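Local coordinates for protein putative mandelate racemase/muconate lactonizing enzyme (Bordetella bronchiseptica, PDB 3DDM) that is of unknown function but belongs to the mandelate racemase/muconate lactonizing enzyme family, joining an enolase-type N-terminal domain to a TIM-barrel-like domain, at residues D47-G53 against D126-R131; R130-L136 against A365-T371; N155-P159 against R184-N188; L227-P233 against M252-G256. The protein carries 1 engineered substitution. All blocks are in the same frame, centred on the assembly; numbering follows the deposited sequence.

Interaction 1 (D47-G53 against D126-R131)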
# COMPACT_ATOMS: atom_id res chain seq x y z
N ASP A 47 9.59 26.82 -6.78
CA ASP A 47 10.41 26.88 -7.98
C ASP A 47 11.81 27.39 -7.67
O ASP A 47 12.08 27.89 -6.57
CB ASP A 47 9.73 27.84 -8.96
CG ASP A 47 10.17 27.64 -10.37
OD1 ASP A 47 9.61 28.33 -11.25
OD2 ASP A 47 11.05 26.79 -10.61
N SER A 48 12.70 27.26 -8.64
CA SER A 48 14.07 27.73 -8.50
C SER A 48 14.06 29.26 -8.60
O SER A 48 15.03 29.93 -8.22
CB SER A 48 14.96 27.15 -9.60
OG SER A 48 14.46 27.51 -10.87
N ASP A 49 12.97 29.81 -9.13
CA ASP A 49 12.82 31.26 -9.27
C ASP A 49 12.00 31.82 -8.10
O ASP A 49 11.73 33.02 -8.04
CB ASP A 49 12.13 31.62 -10.59
CG ASP A 49 12.93 31.20 -11.82
OD1 ASP A 49 14.17 31.03 -11.72
OD2 ASP A 49 12.31 31.06 -12.90
N GLY A 50 11.60 30.94 -7.19
CA GLY A 50 10.82 31.38 -6.05
C GLY A 50 9.32 31.21 -6.26
O GLY A 50 8.53 31.40 -5.34
N ALA A 51 8.92 30.84 -7.47
CA ALA A 51 7.50 30.65 -7.76
C ALA A 51 6.97 29.47 -6.95
O ALA A 51 7.68 28.49 -6.71
CB ALA A 51 7.30 30.42 -9.24
N VAL A 52 5.70 29.56 -6.54
CA VAL A 52 5.09 28.52 -5.73
C VAL A 52 3.85 27.87 -6.33
O VAL A 52 3.03 28.54 -6.97
CB VAL A 52 4.76 29.08 -4.34
CG1 VAL A 52 3.95 28.06 -3.54
CG2 VAL A 52 6.06 29.44 -3.62
N GLY A 53 3.72 26.56 -6.13
CA GLY A 53 2.57 25.84 -6.64
C GLY A 53 1.96 24.99 -5.55
O GLY A 53 2.68 24.43 -4.73
N ASP A 126 -0.05 23.57 -11.14
CA ASP A 126 -0.55 24.81 -10.57
C ASP A 126 0.57 25.85 -10.73
O ASP A 126 0.32 26.99 -11.14
CB ASP A 126 -0.90 24.59 -9.09
CG ASP A 126 -1.37 25.86 -8.40
OD1 ASP A 126 -2.34 26.48 -8.88
OD2 ASP A 126 -0.77 26.22 -7.37
N LEU A 127 1.79 25.45 -10.43
CA LEU A 127 2.95 26.33 -10.56
C LEU A 127 3.13 26.78 -12.01
O LEU A 127 3.34 27.96 -12.29
CB LEU A 127 4.21 25.61 -10.09
CG LEU A 127 5.58 26.21 -10.43
CD1 LEU A 127 5.64 27.66 -10.02
CD2 LEU A 127 6.67 25.41 -9.72
N ALA A 128 3.04 25.82 -12.93
CA ALA A 128 3.20 26.11 -14.36
C ALA A 128 2.11 27.03 -14.89
O ALA A 128 2.38 27.91 -15.70
CB ALA A 128 3.22 24.80 -15.16
N ALA A 129 0.88 26.80 -14.43
CA ALA A 129 -0.25 27.60 -14.87
C ALA A 129 -0.12 29.01 -14.35
O ALA A 129 -0.42 29.98 -15.05
CB ALA A 129 -1.55 26.98 -14.39
N ARG A 130 0.32 29.14 -13.10
CA ARG A 130 0.50 30.46 -12.50
C ARG A 130 1.57 31.24 -13.27
O ARG A 130 1.34 32.39 -13.66
CB ARG A 130 0.90 30.33 -11.03
CG ARG A 130 -0.27 30.33 -10.08
CD ARG A 130 -0.05 29.35 -8.94
NE ARG A 130 -0.74 29.71 -7.71
CZ ARG A 130 -2.01 30.11 -7.63
NH1 ARG A 130 -2.75 30.19 -8.73
NH2 ARG A 130 -2.54 30.41 -6.46
N ARG A 131 2.73 30.61 -13.48
CA ARG A 131 3.82 31.27 -14.19
C ARG A 131 3.37 31.75 -15.56
O ARG A 131 3.81 32.80 -16.03
CB ARG A 131 5.02 30.34 -14.34
CG ARG A 131 5.82 30.15 -13.06
CD ARG A 131 7.21 29.57 -13.34
NE ARG A 131 7.89 30.33 -14.39
CZ ARG A 131 9.11 30.86 -14.27
NH1 ARG A 131 9.79 30.73 -13.14
NH2 ARG A 131 9.64 31.53 -15.29

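Interaction 2 (R130-L136 against A365-T371)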
# COMPACT_ATOMS: atom_id res chain seq x y z
N ARG A 130 0.32 29.14 -13.10
CA ARG A 130 0.50 30.46 -12.50
C ARG A 130 1.57 31.24 -13.27
O ARG A 130 1.34 32.39 -13.66
CB ARG A 130 0.90 30.33 -11.03
CG ARG A 130 -0.27 30.33 -10.08
CD ARG A 130 -0.05 29.35 -8.94
NE ARG A 130 -0.74 29.71 -7.71
CZ ARG A 130 -2.01 30.11 -7.63
NH1 ARG A 130 -2.75 30.19 -8.73
NH2 ARG A 130 -2.54 30.41 -6.46
N ARG A 131 2.73 30.61 -13.48
CA ARG A 131 3.82 31.27 -14.19
C ARG A 131 3.37 31.75 -15.56
O ARG A 131 3.81 32.80 -16.03
CB ARG A 131 5.02 30.34 -14.34
CG ARG A 131 5.82 30.15 -13.06
CD ARG A 131 7.21 29.57 -13.34
NE ARG A 131 7.89 30.33 -14.39
CZ ARG A 131 9.11 30.86 -14.27
NH1 ARG A 131 9.79 30.73 -13.14
NH2 ARG A 131 9.64 31.53 -15.29
N ALA A 132 2.48 31.00 -16.20
CA ALA A 132 1.97 31.38 -17.51
C ALA A 132 0.82 32.36 -17.34
O ALA A 132 0.20 32.78 -18.32
CB ALA A 132 1.50 30.15 -18.27
N GLY A 133 0.54 32.73 -16.09
CA GLY A 133 -0.54 33.65 -15.81
C GLY A 133 -1.89 33.13 -16.28
O GLY A 133 -2.68 33.89 -16.83
N GLN A 134 -2.16 31.85 -16.06
CA GLN A 134 -3.42 31.26 -16.49
C GLN A 134 -4.13 30.38 -15.47
O GLN A 134 -3.51 29.78 -14.60
CB GLN A 134 -3.22 30.37 -17.72
CG GLN A 134 -2.74 31.04 -18.98
CD GLN A 134 -2.61 30.03 -20.10
OE1 GLN A 134 -1.69 29.20 -20.11
NE2 GLN A 134 -3.54 30.08 -21.05
N PRO A 135 -5.47 30.31 -15.57
CA PRO A 135 -6.23 29.47 -14.64
C PRO A 135 -5.96 28.04 -15.13
O PRO A 135 -5.87 27.80 -16.34
CB PRO A 135 -7.67 29.93 -14.88
CG PRO A 135 -7.67 30.33 -16.31
CD PRO A 135 -6.38 31.11 -16.41
N LEU A 136 -5.82 27.10 -14.20
CA LEU A 136 -5.54 25.72 -14.58
C LEU A 136 -6.43 25.21 -15.72
O LEU A 136 -5.95 24.54 -16.64
CB LEU A 136 -5.65 24.80 -13.36
CG LEU A 136 -4.48 23.84 -13.05
CD1 LEU A 136 -3.45 23.83 -14.18
CD2 LEU A 136 -3.82 24.26 -11.75
N ALA A 365 -8.89 33.50 -12.38
CA ALA A 365 -7.80 33.51 -11.41
C ALA A 365 -6.78 32.44 -11.81
O ALA A 365 -7.15 31.32 -12.19
CB ALA A 365 -8.34 33.23 -10.02
N PRO A 366 -5.48 32.77 -11.73
CA PRO A 366 -4.39 31.86 -12.09
C PRO A 366 -4.36 30.55 -11.30
O PRO A 366 -4.75 30.51 -10.14
CB PRO A 366 -3.14 32.71 -11.85
CG PRO A 366 -3.55 33.56 -10.68
CD PRO A 366 -4.96 33.99 -11.08
N GLY A 367 -3.91 29.49 -11.97
CA GLY A 367 -3.82 28.17 -11.34
C GLY A 367 -5.11 27.57 -10.80
O GLY A 367 -6.14 27.51 -11.49
N LEU A 368 -5.04 27.12 -9.55
CA LEU A 368 -6.19 26.52 -8.88
C LEU A 368 -7.22 27.58 -8.53
O LEU A 368 -8.38 27.27 -8.27
CB LEU A 368 -5.73 25.82 -7.61
CG LEU A 368 -4.89 24.57 -7.81
CD1 LEU A 368 -4.19 24.23 -6.52
CD2 LEU A 368 -5.78 23.44 -8.27
N GLY A 369 -6.78 28.84 -8.52
CA GLY A 369 -7.68 29.93 -8.17
C GLY A 369 -7.70 30.17 -6.67
O GLY A 369 -8.56 30.90 -6.17
N VAL A 370 -6.78 29.55 -5.94
CA VAL A 370 -6.73 29.72 -4.50
C VAL A 370 -5.34 29.44 -3.94
O VAL A 370 -4.58 28.65 -4.49
CB VAL A 370 -7.71 28.77 -3.80
CG1 VAL A 370 -7.31 27.33 -4.07
CG2 VAL A 370 -7.73 29.04 -2.31
N THR A 371 -5.02 30.12 -2.84
CA THR A 371 -3.75 29.92 -2.15
C THR A 371 -4.13 29.68 -0.70
O THR A 371 -4.79 30.49 -0.07
CB THR A 371 -2.85 31.17 -2.22
OG1 THR A 371 -2.51 31.45 -3.58
CG2 THR A 371 -1.57 30.93 -1.44

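Interaction 3 (N155-P159 against R184-N188)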
# COMPACT_ATOMS: atom_id res chain seq x y z
N ASN A 155 -25.72 10.42 3.66
CA ASN A 155 -25.90 9.23 4.48
C ASN A 155 -27.32 8.67 4.43
O ASN A 155 -28.29 9.41 4.28
CB ASN A 155 -25.49 9.52 5.93
CG ASN A 155 -23.99 9.33 6.16
OD1 ASN A 155 -23.18 10.16 5.75
ND2 ASN A 155 -23.63 8.23 6.82
N PRO A 156 -27.44 7.34 4.57
CA PRO A 156 -28.67 6.54 4.55
C PRO A 156 -29.69 6.73 5.66
O PRO A 156 -30.85 6.33 5.51
CB PRO A 156 -28.14 5.11 4.52
CG PRO A 156 -26.94 5.22 5.38
CD PRO A 156 -26.28 6.47 4.86
N GLU A 157 -29.27 7.32 6.78
CA GLU A 157 -30.18 7.52 7.91
C GLU A 157 -31.41 8.36 7.54
O GLU A 157 -32.54 7.90 7.67
CB GLU A 157 -29.45 8.17 9.08
CG GLU A 157 -28.38 7.28 9.74
CD GLU A 157 -27.20 6.97 8.82
OE1 GLU A 157 -26.69 7.91 8.18
OE2 GLU A 157 -26.77 5.79 8.76
N ASN A 158 -31.18 9.58 7.07
CA ASN A 158 -32.29 10.45 6.68
C ASN A 158 -31.97 11.23 5.42
O ASN A 158 -31.75 12.44 5.47
CB ASN A 158 -32.64 11.39 7.84
CG ASN A 158 -33.48 10.72 8.91
OD1 ASN A 158 -33.36 11.01 10.10
ND2 ASN A 158 -34.36 9.81 8.48
N PRO A 159 -31.95 10.54 4.27
CA PRO A 159 -31.66 11.11 2.95
C PRO A 159 -32.52 12.31 2.56
O PRO A 159 -32.00 13.33 2.11
CB PRO A 159 -31.89 9.92 2.01
CG PRO A 159 -31.64 8.75 2.87
CD PRO A 159 -32.31 9.12 4.15
N ARG A 184 -33.89 -0.82 3.09
CA ARG A 184 -33.86 0.60 3.43
C ARG A 184 -33.33 1.40 2.24
O ARG A 184 -33.85 2.47 1.93
CB ARG A 184 -32.96 0.82 4.65
CG ARG A 184 -33.30 2.06 5.46
CD ARG A 184 -32.22 2.38 6.48
NE ARG A 184 -32.69 3.34 7.48
CZ ARG A 184 -33.15 4.56 7.20
NH1 ARG A 184 -33.21 5.00 5.95
NH2 ARG A 184 -33.58 5.34 8.18
N ASP A 185 -32.31 0.86 1.58
CA ASP A 185 -31.71 1.53 0.43
C ASP A 185 -32.68 1.77 -0.72
O ASP A 185 -32.71 2.85 -1.30
CB ASP A 185 -30.50 0.75 -0.08
CG ASP A 185 -29.28 0.88 0.83
OD1 ASP A 185 -29.14 1.92 1.51
OD2 ASP A 185 -28.45 -0.05 0.83
N VAL A 186 -33.48 0.76 -1.06
CA VAL A 186 -34.44 0.92 -2.14
C VAL A 186 -35.54 1.86 -1.69
O VAL A 186 -36.19 2.50 -2.52
CB VAL A 186 -35.07 -0.42 -2.58
CG1 VAL A 186 -34.00 -1.34 -3.16
CG2 VAL A 186 -35.76 -1.07 -1.39
N ARG A 187 -35.76 1.95 -0.38
CA ARG A 187 -36.78 2.84 0.14
C ARG A 187 -36.27 4.27 -0.05
O ARG A 187 -36.97 5.12 -0.60
CB ARG A 187 -37.03 2.59 1.63
CG ARG A 187 -38.48 2.22 1.96
CD ARG A 187 -38.80 2.46 3.43
NE ARG A 187 -37.84 1.80 4.33
CZ ARG A 187 -37.70 0.48 4.44
NH1 ARG A 187 -38.44 -0.34 3.71
NH2 ARG A 187 -36.80 -0.01 5.28
N ASN A 188 -35.04 4.51 0.40
CA ASN A 188 -34.40 5.81 0.28
C ASN A 188 -34.35 6.24 -1.17
O ASN A 188 -34.78 7.34 -1.52
CB ASN A 188 -32.97 5.77 0.83
CG ASN A 188 -32.92 5.62 2.33
OD1 ASN A 188 -33.90 5.88 3.03
ND2 ASN A 188 -31.75 5.21 2.85

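Interaction 4 (L227-P233 against M252-G256)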
# COMPACT_ATOMS: atom_id res chain seq x y z
N LEU A 227 -31.83 6.23 -11.69
CA LEU A 227 -30.50 6.75 -11.35
C LEU A 227 -29.67 7.03 -12.60
O LEU A 227 -29.84 6.39 -13.62
CB LEU A 227 -29.77 5.75 -10.45
CG LEU A 227 -30.50 5.35 -9.17
CD1 LEU A 227 -29.64 4.37 -8.40
CD2 LEU A 227 -30.80 6.57 -8.32
N ASP A 228 -28.76 8.00 -12.50
CA ASP A 228 -27.89 8.34 -13.61
C ASP A 228 -26.75 7.34 -13.69
O ASP A 228 -26.18 7.12 -14.75
CB ASP A 228 -27.31 9.75 -13.44
CG ASP A 228 -28.21 10.83 -14.01
OD1 ASP A 228 -29.45 10.71 -13.87
OD2 ASP A 228 -27.67 11.79 -14.60
N TRP A 229 -26.42 6.74 -12.54
CA TRP A 229 -25.38 5.73 -12.48
C TRP A 229 -25.28 5.08 -11.10
O TRP A 229 -25.66 5.68 -10.08
CB TRP A 229 -24.02 6.33 -12.89
CG TRP A 229 -23.30 7.14 -11.84
CD1 TRP A 229 -22.77 6.69 -10.66
CD2 TRP A 229 -22.97 8.54 -11.91
NE1 TRP A 229 -22.12 7.71 -10.00
CE2 TRP A 229 -22.23 8.86 -10.75
CE3 TRP A 229 -23.23 9.55 -12.86
CZ2 TRP A 229 -21.75 10.14 -10.50
CZ3 TRP A 229 -22.75 10.83 -12.61
CH2 TRP A 229 -22.01 11.11 -11.43
N LEU A 230 -24.79 3.85 -11.08
CA LEU A 230 -24.62 3.08 -9.85
C LEU A 230 -23.10 3.02 -9.63
O LEU A 230 -22.37 2.41 -10.42
CB LEU A 230 -25.19 1.68 -10.03
CG LEU A 230 -25.84 0.99 -8.83
CD1 LEU A 230 -26.28 -0.42 -9.24
CD2 LEU A 230 -24.86 0.94 -7.68
N GLU A 231 -22.62 3.65 -8.57
CA GLU A 231 -21.19 3.69 -8.32
C GLU A 231 -20.61 2.57 -7.46
O GLU A 231 -21.15 2.23 -6.40
CB GLU A 231 -20.82 5.04 -7.71
CG GLU A 231 -19.36 5.32 -7.78
CD GLU A 231 -19.02 6.67 -7.20
OE1 GLU A 231 -19.58 7.68 -7.69
OE2 GLU A 231 -18.19 6.72 -6.26
N GLU A 232 -19.51 2.01 -7.94
CA GLU A 232 -18.79 0.93 -7.29
C GLU A 232 -19.67 -0.16 -6.65
O GLU A 232 -19.52 -0.48 -5.47
CB GLU A 232 -17.83 1.50 -6.24
CG GLU A 232 -16.77 2.46 -6.79
CD GLU A 232 -15.44 2.34 -6.06
OE1 GLU A 232 -14.43 2.01 -6.73
OE2 GLU A 232 -15.39 2.56 -4.83
N PRO A 233 -20.58 -0.77 -7.43
CA PRO A 233 -21.46 -1.82 -6.91
C PRO A 233 -20.68 -3.07 -6.49
O PRO A 233 -21.13 -3.82 -5.62
CB PRO A 233 -22.41 -2.09 -8.08
CG PRO A 233 -21.52 -1.88 -9.26
CD PRO A 233 -20.77 -0.61 -8.89
N MET A 252 -29.36 0.82 -15.16
CA MET A 252 -28.62 2.07 -15.22
C MET A 252 -27.15 1.80 -15.49
O MET A 252 -26.68 0.67 -15.33
CB MET A 252 -28.76 2.84 -13.90
CG MET A 252 -27.91 2.31 -12.73
SD MET A 252 -28.32 0.66 -12.13
CE MET A 252 -29.84 0.99 -11.26
N PRO A 253 -26.41 2.83 -15.93
CA PRO A 253 -24.99 2.60 -16.18
C PRO A 253 -24.17 2.49 -14.88
O PRO A 253 -24.59 2.96 -13.81
CB PRO A 253 -24.59 3.80 -17.06
CG PRO A 253 -25.54 4.87 -16.64
CD PRO A 253 -26.84 4.12 -16.49
N LEU A 254 -23.02 1.86 -14.99
CA LEU A 254 -22.12 1.64 -13.87
C LEU A 254 -21.02 2.70 -13.86
O LEU A 254 -20.61 3.20 -14.91
CB LEU A 254 -21.52 0.23 -14.00
CG LEU A 254 -22.19 -0.92 -13.24
CD1 LEU A 254 -23.69 -0.82 -13.27
CD2 LEU A 254 -21.73 -2.22 -13.84
N ALA A 255 -20.56 3.06 -12.67
CA ALA A 255 -19.50 4.05 -12.53
C ALA A 255 -18.40 3.55 -11.60
O ALA A 255 -18.66 2.74 -10.70
CB ALA A 255 -20.07 5.34 -12.00
N GLY A 256 -17.18 4.02 -11.82
CA GLY A 256 -16.05 3.63 -11.00
C GLY A 256 -14.84 4.44 -11.40
O GLY A 256 -14.85 5.10 -12.42

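Interaction 1 (D47-G53 against D126-R131)
A three-membered salt-bridge network ties Arg131, at the C-terminal end of helix 110-131, to Asp47 and Asp49 in the turn before strand 52-56. One nitrogen serves both acids: Arg131 NH1 lies 2.6 Å from Asp49 OD2 and 3.1 Å from Asp47 OD1. The two approaches differ. Asp49 OD2 sits in the guanidinium plane and takes the N-H on its anti lone pair, while Asp47 OD1 is met on its syn side by a donor lifted out of the carboxylate plane, the two groups being turned 69° against each other. A bend in the arginine chain (chi3 50°) swings NH1 toward both oxygens. Asp47 OD2 accepts the backbone N of Ser48 at 2.6 Å, from above the carboxylate plane, which helps fix the rotation of that acid.

Next to this polar group, Leu127 spreads its branches over the two ends of the turn: CD1 packs on CB of Ala51, just after it, and CD2 reaches Asp47 CB at 4.0 Å. Further along, Leu127 CB rests on Gly53 CA at 3.8 Å, where the lack of a side chain lets strand and helix come together. Asp126 OD2 is bonded to Trp54 N, the next strand residue. The type I turn from Asp47 to Gly50 belongs to the hairpin connecting strands 37-46 and 52-56; a three-stranded antiparallel meander followed by helices packed on it is the fold of the enolase-type N-terminal domain.

Interaction 2 (R130-L136 against A365-T371)
Arg130 stretches along Pro366 and on to Thr371, its long chain slanting across the proline ring, with CG 4.1 Å from Pro366 CB. A bend at its second torsion (chi2 141°) carries the guanidinium between the two ends of the loop 365-371, where two oxygens meet it at its edge, near its plane: NH1 gives a strongly bent bond to Pro366 O, whose length is doubtful, and NH2 a weak one to Thr371 OG1 at 3.1 Å. Firmer are two backbone bonds around Pro135: Gly367 N donates to Gln134 O at 2.7 Å, and Leu136 N to Gly367 O at 2.8 Å, both nearly straight. They bridge Pro135 to Gly367 and hold the two loops together. The Leu136 side chain turns its CD2 toward CD2 of Leu368, 4.1 Å away.

Gly133, with positive phi, ends helix 110-131 in a Schellman motif, and Pro135 is the N-cap of helix 136-139; in the other segment, Pro366 to Gly369 form a type II' turn. Helix 313-325 lies against Leu136, Leu368 and Val370, with Gln317 bonded to Leu368 O, while Asp126 on helix 110-131 receives Leu368 N. The loop after strand 359-361 is thus wedged between an N-terminal-domain helix and a barrel helix.

Interaction 3 (N155-P159 against R184-N188)
Pro156 O faces two side chains of helix 182-196, Asn188 and Arg184, yet only one of them makes a hydrogen bond to it. Asn188 ND2 gives that bond at 3.0 Å, with an N-H...O angle of 136°; the nitrogen lies in the carbonyl plane, on a lone pair, although the oxygen stands 31° out of the amide's own plane. Arg184 NH1 is close to Pro156 O as well, but the oxygen sits over a face of the guanidinium and no N-H points at it, probably leaving mainly an attraction of charge to dipole. Arg184 spends an N-H on the next carbonyl instead: NH2 reaches Glu157 O at 2.8 Å in a weak, strongly bent bond. With CG anti to the backbone N (chi1 -154°) and the chain extended as far as NE, the arginine reaches from the helix to the loop, and Glu157 CA lies 3.9 Å above the guanidinium plane.

The asparagine amide is also packed: Pro159 CG touches Asn188 CG at 3.4 Å, the ring and the side chain crossing at about a right angle. Asp185 OD2 accepts Gly179 N. Glu157 OE1 receives a weak bond from Asn155 ND2. The contact joins neighbouring beta-alpha elements of the TIM-barrel-like domain: the loop between strand 146-154 and helix 159-169 meets helix 182-196, which follows strand 174-177 and has helix 212-222 against Asp185 and Val186.

Interaction 4 (L227-P233 against M252-G256)
The indole of Trp229 has Ala255 CB over one face, a CH-pi contact with the methyl 3.7 Å from the centroid of the five-membered ring and 29° off its normal. At the ring's edge, in plane, lies Glu231 N, and the indole NE1 gives a weak bond to Glu231 OE1 at 3.4 Å. The ring is brought over the methyl by a first torsion that sets CG between the backbone N and the carbonyl carbon (chi1 79°). Glu231 OE1 is more strongly engaged by Gln279 and by a salt bridge to Lys175.

The backbones pair in parallel: Leu230 N donates to Pro253 O at 2.9 Å, Ala255 N to Leu230 O and Glu232 N to Ala255 O, both at 3.0 Å. On the other face from Glu231 and Ala255, Leu230 CD1 meets Met252 SD at 3.7 Å, the methionine being folded back by its bent chain, and Pro233 CG touches Leu254 CG at 4.1 Å.

Strands 229-231 and 254-256 are adjacent barrel strands, joined through helix 240-249 in a beta-alpha-beta crossover. That helix covers Pro233 and Leu254 with Trp243 and Leu246, while strands 202-205 and 275-278 flank the pair.

From the N terminus, interaction 1 is the first to close, bringing helix 110-131 back to the hairpin turn after a largely helical excursion within the N-terminal domain. The same helix end, through Arg130 and Arg131, opens interaction 2, so the two sites touch and their centres are about 10 Å apart. Interaction 2 closes the widest loop: it brings 365-371, late in the barrel domain's sequence, back to the N-terminal domain. Interactions 3 and 4 both fall within that loop, one after the other without crossing. Each is local to the barrel, joining neighbouring beta-alpha elements; their centres are about 17 Å apart, on the far side of the chain's centre from interactions 1 and 2.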